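Local atomic coordinates of Cas13d (uncultured Ruminococcus sp, PDB entry 6IV9), a protein that binds a CRISPR RNA and, through two HEPN domains, matures that RNA and cleaves the target RNA it specifies. Residues E86-N89 against N90-N93; S433-D436 against D437-E440; M818-K821 against Y822-I826. The protein carries 2 engineered substitutions. One frame throughout, in Å; residues are numbered along the deposited sequence.

Contact 1 (E86-N89 against N90-N93); sequences EVDN and NDYN
D88 turns its carboxylate across the bend of the chain, and OD1 gathers the two backbone amides that follow N89. The stronger bond comes from D91 N, 2.8 Å from D88 OD1 and fairly straight at 159°, reaching the anti side of the oxygen and slightly out of the carboxylate plane. N90 N lies equally near D88 OD1, at 2.8 Å, but its N-H is so strongly bent away that the bond is weak; N90 CB rests against the same oxygen. With CG anti to the backbone N (chi1 -179°), the carboxylate stands over these amides, while OD2 forms a salt bridge with K69. Replacing D88 by an alanine is likely to leave the amides of N90 and D91 without this acceptor and to cost K69 its salt bridge. The bend is the loop of a beta-hairpin joining strand 81-88 to the short strand 94-96. Y92, in a left-handed backbone conformation, closes it by giving its N to D88 O at 2.9 Å, and D88 N meets N93 O at 2.9 Å. D91 adds an Asx turn: its OD1 accepts from N93 N at 3.0 Å, from above the carboxylate plane. The same oxygen lies 3.3 Å from D88 OD1, an acidic pair whose repulsion is probably eased by the amides and by K69. N89 turns its amide away from the loop, toward E67, whose O accepts from ND2, whereas its main-chain carbonyl turns to the tyrosine: N89 O approaches Y92 CE1 obliquely, at 3.3 Å.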
loop_
_atom_site.group_PDB
_atom_site.type_symbol
_atom_site.label_atom_id
_atom_site.label_comp_id
_atom_site.label_asym_id
_atom_site.label_seq_id
_atom_site.Cartn_x
_atom_site.Cartn_y
_atom_site.Cartn_z
ATOM N N GLU A 86 16.707 33.741 5.157
ATOM C CA GLU A 86 18.043 33.254 4.783
ATOM C C GLU A 86 18.955 33.706 5.921
ATOM O O GLU A 86 18.875 34.854 6.279
ATOM C CB GLU A 86 18.483 33.848 3.457
ATOM C CG GLU A 86 19.897 33.485 3.109
ATOM C CD GLU A 86 20.342 34.193 1.856
ATOM O OE1 GLU A 86 19.527 34.337 0.953
ATOM O OE2 GLU A 86 21.477 34.606 1.809
ATOM N N VAL A 87 19.738 32.800 6.482
ATOM C CA VAL A 87 20.629 33.124 7.627
ATOM C C VAL A 87 22.071 32.829 7.231
ATOM O O VAL A 87 22.300 31.826 6.594
ATOM C CB VAL A 87 20.236 32.330 8.884
ATOM C CG1 VAL A 87 21.156 32.599 10.052
ATOM C CG2 VAL A 87 18.793 32.548 9.270
ATOM N N ASP A 88 22.986 33.719 7.590
ATOM C CA ASP A 88 24.415 33.504 7.276
ATOM C C ASP A 88 25.016 32.669 8.401
ATOM O O ASP A 88 24.867 33.052 9.531
ATOM C CB ASP A 88 25.182 34.814 7.113
ATOM C CG ASP A 88 26.628 34.566 6.761
ATOM O OD1 ASP A 88 27.413 34.306 7.664
ATOM O OD2 ASP A 88 26.927 34.579 5.586
ATOM N N ASN A 89 25.658 31.560 8.062
ATOM C CA ASN A 89 26.241 30.653 9.076
ATOM C C ASN A 89 27.363 31.327 9.866
ATOM O O ASN A 89 27.557 30.930 10.987
ATOM C CB ASN A 89 26.733 29.345 8.460
ATOM C CG ASN A 89 25.599 28.508 7.924
ATOM O OD1 ASN A 89 24.480 28.656 8.365
ATOM N ND2 ASN A 89 25.886 27.654 6.965
ATOM N N ASN A 90 28.176 32.133 9.200
ATOM C CA ASN A 90 29.329 32.817 9.839
ATOM C C ASN A 90 28.960 33.996 10.745
ATOM O O ASN A 90 29.490 34.052 11.838
ATOM C CB ASN A 90 30.422 33.068 8.809
ATOM C CG ASN A 90 30.778 31.768 8.122
ATOM O OD1 ASN A 90 31.096 30.792 8.779
ATOM N ND2 ASN A 90 30.677 31.730 6.812
ATOM N N ASP A 91 28.114 34.917 10.301
ATOM C CA ASP A 91 27.846 36.092 11.170
ATOM C C ASP A 91 26.437 36.103 11.769
ATOM O O ASP A 91 26.128 37.064 12.450
ATOM C CB ASP A 91 28.206 37.390 10.458
ATOM C CG ASP A 91 27.386 37.672 9.222
ATOM O OD1 ASP A 91 26.331 37.071 9.063
ATOM O OD2 ASP A 91 27.817 38.504 8.434
ATOM N N TYR A 92 25.593 35.152 11.384
ATOM C CA TYR A 92 24.211 34.995 11.907
ATOM C C TYR A 92 23.268 36.092 11.423
ATOM O O TYR A 92 22.187 36.189 11.949
ATOM C CB TYR A 92 24.198 34.787 13.416
ATOM C CG TYR A 92 25.174 33.729 13.829
ATOM C CD1 TYR A 92 24.996 32.418 13.438
ATOM C CD2 TYR A 92 26.310 34.049 14.535
ATOM C CE1 TYR A 92 25.914 31.442 13.767
ATOM C CE2 TYR A 92 27.237 33.086 14.870
ATOM C CZ TYR A 92 27.040 31.779 14.487
ATOM O OH TYR A 92 27.952 30.838 14.828
ATOM N N ASN A 93 23.671 36.846 10.414
ATOM C CA ASN A 93 22.804 37.891 9.829
ATOM C C ASN A 93 21.600 37.212 9.178
ATOM O O ASN A 93 21.778 36.154 8.620
ATOM C CB ASN A 93 23.559 38.715 8.790
ATOM C CG ASN A 93 24.327 39.839 9.439
ATOM O OD1 ASN A 93 24.395 39.898 10.657
ATOM N ND2 ASN A 93 24.888 40.734 8.642
#

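Contact 2 (S433-D436 against D437-E440); sequences SMTD and DEKE. With nucleotides of chain B.
The N-terminus of helix 436-464 is capped here by T435, in the loop that follows helix 420-432. T435 OG1 accepts from E438 N at 3.1 Å, a nearly straight bond. The hydroxyl can do so because chi1 (72°) sets OG1 between the backbone N and the carbonyl carbon, above the first turn. E438 crosses the threonine side chain at about a right angle, its CG 3.4 Å from T435 OG1, but does not complete a capping box. Its extended chain reaches one residue farther back, and OE2 takes M434 N at 3.0 Å, from well above the carboxylate plane, 55° out of it. T435 N, the amide a capping box would engage, is buried and has no partner in the model. The helix proper starts with K439 N bonding to T435 O and E440 N to D436 O. Beyond the turn, M434 packs on A57 and F123 and its backbone bonds to K52, which joins the cap to the N-terminal part of the chain. E440 pairs separately with K378 of helix 376-386, in a salt bridge. K439 leaves the helix toward the RNA, CG anti to its own N and the chain bent at chi3. Its ammonium bridges consecutive backbone phosphates of chain B: NZ lies 3.1 Å from OP1 of nucleotide U31 and 3.2 Å from OP2 of the cytidine nucleotide that follows it.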
loop_
_atom_site.group_PDB
_atom_site.type_symbol
_atom_site.label_atom_id
_atom_site.label_comp_id
_atom_site.label_asym_id
_atom_site.label_seq_id
_atom_site.Cartn_x
_atom_site.Cartn_y
_atom_site.Cartn_z
ATOM N N SER A 433 -2.323 21.984 16.992
ATOM C CA SER A 433 -2.647 20.978 18.029
ATOM C C SER A 433 -1.407 20.163 18.409
ATOM O O SER A 433 -0.625 19.851 17.545
ATOM C CB SER A 433 -3.802 20.122 17.624
ATOM O OG SER A 433 -3.463 19.282 16.557
ATOM N N MET A 434 -1.251 19.862 19.690
ATOM C CA MET A 434 -0.041 19.144 20.147
ATOM C C MET A 434 -0.343 17.693 20.513
ATOM O O MET A 434 0.585 16.970 20.741
ATOM C CB MET A 434 0.569 19.855 21.353
ATOM C CG MET A 434 1.097 21.206 21.012
ATOM S SD MET A 434 2.533 21.038 19.978
ATOM C CE MET A 434 3.685 20.300 21.125
ATOM N N THR A 435 -1.609 17.321 20.598
ATOM C CA THR A 435 -1.958 15.935 20.981
ATOM C C THR A 435 -3.163 15.449 20.183
ATOM O O THR A 435 -3.882 16.267 19.659
ATOM C CB THR A 435 -2.279 15.825 22.473
ATOM O OG1 THR A 435 -3.532 16.465 22.651
ATOM C CG2 THR A 435 -1.249 16.483 23.358
ATOM N N ASP A 436 -3.343 14.132 20.164
ATOM C CA ASP A 436 -4.460 13.469 19.456
ATOM C C ASP A 436 -5.765 13.940 20.084
ATOM O O ASP A 436 -6.680 14.211 19.353
ATOM C CB ASP A 436 -4.319 11.949 19.514
ATOM C CG ASP A 436 -3.286 11.378 18.554
ATOM O OD1 ASP A 436 -2.652 12.155 17.833
ATOM O OD2 ASP A 436 -3.137 10.148 18.522
ATOM N N ASP A 437 -5.813 14.047 21.404
ATOM C CA ASP A 437 -7.052 14.480 22.097
ATOM C C ASP A 437 -7.414 15.902 21.672
ATOM O O ASP A 437 -8.589 16.161 21.449
ATOM C CB ASP A 437 -6.928 14.343 23.613
ATOM C CG ASP A 437 -7.100 12.916 24.098
ATOM O OD1 ASP A 437 -6.835 11.991 23.308
ATOM O OD2 ASP A 437 -7.489 12.739 25.264
ATOM N N GLU A 438 -6.425 16.783 21.580
ATOM C CA GLU A 438 -6.690 18.171 21.142
ATOM C C GLU A 438 -7.232 18.142 19.715
ATOM O O GLU A 438 -8.154 18.860 19.437
ATOM C CB GLU A 438 -5.402 18.978 21.137
ATOM C CG GLU A 438 -5.067 19.542 22.484
ATOM C CD GLU A 438 -3.696 20.174 22.572
ATOM O OE1 GLU A 438 -3.054 19.986 23.604
ATOM O OE2 GLU A 438 -3.299 20.858 21.623
ATOM N N LYS A 439 -6.656 17.311 18.862
ATOM C CA LYS A 439 -7.103 17.239 17.454
ATOM C C LYS A 439 -8.555 16.775 17.389
ATOM O O LYS A 439 -9.315 17.373 16.670
ATOM C CB LYS A 439 -6.188 16.307 16.667
ATOM C CG LYS A 439 -6.475 16.260 15.186
ATOM C CD LYS A 439 -5.643 15.239 14.488
ATOM C CE LYS A 439 -4.304 15.792 14.089
ATOM N NZ LYS A 439 -3.474 14.741 13.465
ATOM N N GLU A 440 -8.916 15.765 18.174
ATOM C CA GLU A 440 -10.315 15.270 18.190
ATOM C C GLU A 440 -11.238 16.401 18.646
ATOM O O GLU A 440 -12.297 16.547 18.073
ATOM C CB GLU A 440 -10.447 14.066 19.110
ATOM C CG GLU A 440 -9.762 12.833 18.574
ATOM C CD GLU A 440 -10.061 12.544 17.118
ATOM O OE1 GLU A 440 -11.141 12.018 16.841
ATOM O OE2 GLU A 440 -9.213 12.863 16.270
ATOM P P U B 31 -0.026 16.120 12.227
ATOM O OP1 U B 31 -0.680 16.019 13.526
ATOM O OP2 U B 31 0.334 14.996 11.323
ATOM O "O5'" U B 31 -0.974 16.942 11.262
ATOM C "C5'" U B 31 -1.616 18.136 11.777
ATOM C "C4'" U B 31 -2.321 18.801 10.631
ATOM O "O4'" U B 31 -1.348 19.288 9.694
ATOM C "C3'" U B 31 -3.228 17.943 9.744
ATOM O "O3'" U B 31 -4.476 17.646 10.388
ATOM C "C2'" U B 31 -3.367 18.827 8.517
ATOM O "O2'" U B 31 -4.263 19.883 8.741
ATOM C "C1'" U B 31 -1.950 19.382 8.407
ATOM N N1 U B 31 -1.178 18.540 7.506
ATOM C C2 U B 31 -1.330 18.768 6.166
ATOM O O2 U B 31 -2.092 19.614 5.727
ATOM N N3 U B 31 -0.579 17.958 5.368
ATOM C C4 U B 31 0.288 16.958 5.774
ATOM O O4 U B 31 0.870 16.275 4.934
ATOM C C5 U B 31 0.380 16.794 7.179
ATOM C C6 U B 31 -0.343 17.564 7.975
ATOM P P C B 32 -5.201 16.287 10.135
ATOM O OP1 C B 32 -6.545 16.282 10.795
ATOM O OP2 C B 32 -4.268 15.208 10.446
ATOM O "O5'" C B 32 -5.430 16.434 8.586
ATOM C "C5'" C B 32 -5.593 15.331 7.684
ATOM C "C4'" C B 32 -5.495 15.828 6.283
ATOM O "O4'" C B 32 -4.145 16.273 6.036
ATOM C "C3'" C B 32 -5.732 14.766 5.234
ATOM O "O3'" C B 32 -7.121 14.619 4.966
ATOM C "C2'" C B 32 -4.981 15.325 4.048
ATOM O "O2'" C B 32 -5.701 16.312 3.343
ATOM C "C1'" C B 32 -3.749 15.906 4.724
ATOM N N1 C B 32 -2.631 14.942 4.826
ATOM C C2 C B 32 -1.974 14.557 3.661
ATOM O O2 C B 32 -2.385 14.981 2.577
ATOM N N3 C B 32 -0.915 13.724 3.745
ATOM C C4 C B 32 -0.498 13.293 4.937
ATOM N N4 C B 32 0.565 12.487 4.972
ATOM C C5 C B 32 -1.103 13.729 6.151
ATOM C C6 C B 32 -2.164 14.545 6.050
#

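Contact 3 (M818-K821 against Y822-I826); sequences MTRK and YANCI. Engineered in segment 822-826: A823 (natural residue Arg).
M818 O receives Y822 N at 3.0 Å, one of four successive i to i+4 bonds that join 818-821 to 822-826 within helix 816-827. The sequence is consistent with the R-X4-H motif of a HEPN nuclease domain, whose arginine position is A823, an engineered substitution for Arg. The thioether end of M818 leads away to F889 and L893. T819 O accepts A823 N at 3.1 Å, and the methyl of A823 rests against the same oxygen, CB 3.6 Å from T819 O; the threonine hydroxyl bonds back to D815 O. At R820 the carbonyl takes N824 N, and the N824 amide leans over it, its CG 3.3 Å from R820 O. The two side chains run side by side in the same direction, R820 CG beside N824 ND2, until the guanidinium bends off to K772 O. K821 O takes C825 N at 2.9 Å; its extended chain runs along I860, with a long, weak ion pair to E870. Y822 CG lies anti to the backbone N (chi1 -167°), which carries the ring off the turn toward helices 713-760 and 848-861, its OH bonded to N894; over the centre of one face stands I826 CD1, 3.7 Å above the plane.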
loop_
_atom_site.group_PDB
_atom_site.type_symbol
_atom_site.label_atom_id
_atom_site.label_comp_id
_atom_site.label_asym_id
_atom_site.label_seq_id
_atom_site.Cartn_x
_atom_site.Cartn_y
_atom_site.Cartn_z
ATOM N N MET A 818 22.476 -20.129 5.411
ATOM C CA MET A 818 21.174 -19.796 6.031
ATOM C C MET A 818 20.683 -18.414 5.564
ATOM O O MET A 818 19.500 -18.245 5.436
ATOM C CB MET A 818 21.213 -19.911 7.557
ATOM C CG MET A 818 22.056 -18.891 8.258
ATOM S SD MET A 818 21.910 -18.954 10.040
ATOM C CE MET A 818 22.779 -20.487 10.334
ATOM N N THR A 819 21.582 -17.449 5.412
ATOM C CA THR A 819 21.174 -16.086 4.984
ATOM C C THR A 819 20.654 -16.116 3.546
ATOM O O THR A 819 19.775 -15.335 3.229
ATOM C CB THR A 819 22.243 -15.046 5.327
ATOM O OG1 THR A 819 23.416 -15.415 4.625
ATOM C CG2 THR A 819 22.518 -14.952 6.806
ATOM N N ARG A 820 21.260 -16.938 2.697
ATOM C CA ARG A 820 20.788 -17.076 1.299
ATOM C C ARG A 820 19.379 -17.679 1.301
ATOM O O ARG A 820 18.569 -17.234 0.529
ATOM C CB ARG A 820 21.749 -17.912 0.454
ATOM C CG ARG A 820 21.295 -18.080 -0.983
ATOM C CD ARG A 820 22.407 -18.278 -1.992
ATOM N NE ARG A 820 23.270 -19.369 -1.593
ATOM C CZ ARG A 820 24.407 -19.236 -0.928
ATOM N NH1 ARG A 820 25.119 -18.131 -1.021
ATOM N NH2 ARG A 820 24.843 -20.227 -0.182
ATOM N N LYS A 821 19.137 -18.679 2.139
ATOM C CA LYS A 821 17.798 -19.308 2.214
ATOM C C LYS A 821 16.775 -18.281 2.694
ATOM O O LYS A 821 15.687 -18.263 2.175
ATOM C CB LYS A 821 17.802 -20.523 3.141
ATOM C CG LYS A 821 18.615 -21.697 2.624
ATOM C CD LYS A 821 18.307 -23.008 3.302
ATOM C CE LYS A 821 18.988 -24.187 2.643
ATOM N NZ LYS A 821 18.544 -25.467 3.238
ATOM N N TYR A 822 17.159 -17.475 3.671
ATOM C CA TYR A 822 16.263 -16.435 4.229
ATOM C C TYR A 822 15.879 -15.449 3.124
ATOM O O TYR A 822 14.727 -15.174 2.945
ATOM C CB TYR A 822 17.051 -15.687 5.295
ATOM C CG TYR A 822 16.299 -14.777 6.223
ATOM C CD1 TYR A 822 15.055 -15.096 6.715
ATOM C CD2 TYR A 822 16.881 -13.606 6.654
ATOM C CE1 TYR A 822 14.393 -14.248 7.586
ATOM C CE2 TYR A 822 16.243 -12.753 7.526
ATOM C CZ TYR A 822 14.995 -13.077 8.005
ATOM O OH TYR A 822 14.380 -12.238 8.869
ATOM N N ALA A 823 16.860 -14.996 2.360
ATOM C CA ALA A 823 16.592 -14.028 1.279
ATOM C C ALA A 823 15.635 -14.649 0.262
ATOM O O ALA A 823 14.751 -13.959 -0.187
ATOM C CB ALA A 823 17.882 -13.617 0.632
ATOM N N ASN A 824 15.846 -15.911 -0.084
ATOM C CA ASN A 824 14.968 -16.607 -1.053
ATOM C C ASN A 824 13.553 -16.746 -0.484
ATOM O O ASN A 824 12.619 -16.526 -1.204
ATOM C CB ASN A 824 15.564 -17.954 -1.452
ATOM C CG ASN A 824 16.827 -17.808 -2.268
ATOM O OD1 ASN A 824 17.063 -16.778 -2.875
ATOM N ND2 ASN A 824 17.654 -18.832 -2.283
ATOM N N CYS A 825 13.438 -17.119 0.779
ATOM C CA CYS A 825 12.114 -17.295 1.409
ATOM C C CYS A 825 11.384 -15.950 1.443
ATOM O O CYS A 825 10.208 -15.934 1.239
ATOM C CB CYS A 825 12.267 -17.824 2.824
ATOM S SG CYS A 825 12.770 -19.561 2.905
ATOM N N ILE A 826 12.101 -14.876 1.746
ATOM C CA ILE A 826 11.474 -13.529 1.795
ATOM C C ILE A 826 10.965 -13.152 0.405
ATOM O O ILE A 826 9.828 -12.809 0.280
ATOM C CB ILE A 826 12.505 -12.514 2.321
ATOM C CG1 ILE A 826 12.825 -12.768 3.795
ATOM C CG2 ILE A 826 12.051 -11.092 2.061
ATOM C CD1 ILE A 826 14.066 -12.092 4.289
#

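How the contacts relate
The three contacts hold different elements and do not touch: contacts 1 and 2 come no nearer than about 23 Å between nearest atoms, and contact 3 lies about 30 Å or more from both. Contacts 1 and 2 are surface features, a hairpin loop and a helix start, where side-chain oxygens take up amides that regular structure leaves over. Contact 3, within a single helix and partly buried, relies on backbone bonds, its buried side chains, such as Y822 and I826, facing neighbouring helices. In contact 1 aspartate carboxylates supplement backbone bonds. Contact 2 mixes a hydroxyl cap with a lysine on the RNA, whereas contact 3 stays about 11 Å from the nucleic acid at its nearest atom.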